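Local coordinates for major pollen allergen Jun a 1 (Juniperus ashei, PDB 1PXZ), which has low pectate lyase activity, cleaving pectate by elimination with calcium as cofactor, and is a major allergen of cedar pollen, at residues Pro53-Thr57 with Leu58-Ala62. Numbering follows the deposited sequence.
Sequences PTPGT and LRYGA
Tyr60 lays one ring face over Pro55, with Pro55 CA 3.8 Å from the ring centroid in a CH-pi contact. Its CG lies anti to the backbone N (chi1 -177°), which swings the ring back from the helix across the preceding turn. Pro55 CG touches Tyr60 CE1 at 3.8 Å, while Pro53 O meets Tyr60 CD1 at the ring edge.

Thr57 is the N-cap of the helix. Its OG1 sits between the backbone N and the carbonyl carbon (chi1 56°). Thr57 OG1 accepts a weak hydrogen bond from Tyr60 N (3.4 Å). Thr57 OG1 donates to Thr54 O at 2.7 Å. Thr54 O also accepts from Thr57 N, closing a type II beta turn from Thr54 to Thr57. The hydroxyl thus ties the turn to the first helical turn.

Pro53 CB packs 4.0 Å from Arg59 CB, the two side chains crossing at about a right angle. Arg59 NE forms a salt bridge with Asp48, and NH1 and NH2 bond to the carbonyl oxygens of Pro83 and Met82.

The contact joins the loop after strand 39-43 to helix 58-63, near one end of the parallel beta-helix. Leu58 packs on Val43 and Leu84, and Pro53 on Leu135 of strand 132-137.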
loop_
_atom_site.group_PDB
_atom_site.type_symbol
_atom_site.label_atom_id
_atom_site.label_comp_id
_atom_site.label_asym_id
_atom_site.label_seq_id
_atom_site.Cartn_x
_atom_site.Cartn_y
_atom_site.Cartn_z
ATOM N N PRO A 53 23.302 3.162 12.709
ATOM C CA PRO A 53 22.293 2.540 13.575
ATOM C C PRO A 53 22.860 1.446 14.462
ATOM O O PRO A 53 23.747 0.687 14.079
ATOM C CB PRO A 53 21.288 1.949 12.579
ATOM C CG PRO A 53 22.046 1.818 11.296
ATOM C CD PRO A 53 23.034 2.958 11.274
ATOM N N THR A 54 22.348 1.322 15.672
ATOM C CA THR A 54 22.888 0.340 16.605
ATOM C C THR A 54 21.977 -0.871 16.776
ATOM O O THR A 54 20.746 -0.752 16.675
ATOM C CB THR A 54 23.139 1.006 17.975
ATOM O OG1 THR A 54 23.493 0.007 18.941
ATOM C CG2 THR A 54 21.881 1.659 18.500
ATOM N N PRO A 55 22.573 -2.019 17.067
ATOM C CA PRO A 55 21.821 -3.262 17.267
ATOM C C PRO A 55 20.653 -3.073 18.218
ATOM O O PRO A 55 20.802 -2.420 19.261
ATOM C CB PRO A 55 22.876 -4.203 17.882
ATOM C CG PRO A 55 24.137 -3.736 17.205
ATOM C CD PRO A 55 24.037 -2.230 17.237
ATOM N N GLY A 56 19.483 -3.600 17.849
ATOM C CA GLY A 56 18.333 -3.413 18.718
ATOM C C GLY A 56 17.385 -2.356 18.183
ATOM O O GLY A 56 16.232 -2.319 18.618
ATOM N N THR A 57 17.840 -1.495 17.283
ATOM C CA THR A 57 16.943 -0.449 16.786
ATOM C C THR A 57 16.269 -0.897 15.498
ATOM O O THR A 57 16.708 -1.869 14.871
ATOM C CB THR A 57 17.661 0.887 16.485
ATOM O OG1 THR A 57 18.727 0.637 15.561
ATOM C CG2 THR A 57 18.232 1.454 17.781
ATOM N N LEU A 58 15.225 -0.169 15.106
ATOM C CA LEU A 58 14.515 -0.545 13.875
ATOM C C LEU A 58 15.401 -0.354 12.663
ATOM O O LEU A 58 15.477 -1.180 11.739
ATOM C CB LEU A 58 13.232 0.294 13.800
ATOM C CG LEU A 58 12.444 0.145 12.494
ATOM C CD1 LEU A 58 12.072 -1.309 12.276
ATOM C CD2 LEU A 58 11.202 1.040 12.521
ATOM N N ARG A 59 16.134 0.775 12.606
ATOM C CA ARG A 59 16.933 1.029 11.407
ATOM C C ARG A 59 18.050 0.012 11.257
ATOM O O ARG A 59 18.368 -0.393 10.143
ATOM C CB ARG A 59 17.518 2.441 11.391
ATOM C CG ARG A 59 18.262 2.780 10.089
ATOM C CD ARG A 59 18.851 4.187 10.231
ATOM N NE ARG A 59 17.821 5.199 10.471
ATOM C CZ ARG A 59 17.187 5.843 9.503
ATOM N NH1 ARG A 59 17.448 5.601 8.221
ATOM N NH2 ARG A 59 16.277 6.746 9.821
ATOM N N TYR A 60 18.662 -0.427 12.359
ATOM C CA TYR A 60 19.665 -1.491 12.188
ATOM C C TYR A 60 19.056 -2.717 11.538
ATOM O O TYR A 60 19.583 -3.297 10.602
ATOM C CB TYR A 60 20.240 -1.855 13.560
ATOM C CG TYR A 60 21.338 -2.904 13.541
ATOM C CD1 TYR A 60 22.673 -2.535 13.416
ATOM C CD2 TYR A 60 21.046 -4.257 13.658
ATOM C CE1 TYR A 60 23.695 -3.480 13.398
ATOM C CE2 TYR A 60 22.055 -5.204 13.639
ATOM C CZ TYR A 60 23.366 -4.814 13.512
ATOM O OH TYR A 60 24.338 -5.793 13.502
ATOM N N GLY A 61 17.930 -3.222 12.035
ATOM C CA GLY A 61 17.469 -4.450 11.381
ATOM C C GLY A 61 17.015 -4.194 9.956
ATOM O O GLY A 61 17.218 -5.021 9.060
ATOM N N ALA A 62 16.383 -3.042 9.729
ATOM C CA ALA A 62 15.828 -2.765 8.393
ATOM C C ALA A 62 16.907 -2.580 7.345
ATOM O O ALA A 62 16.664 -2.758 6.156
ATOM C CB ALA A 62 14.936 -1.533 8.466
#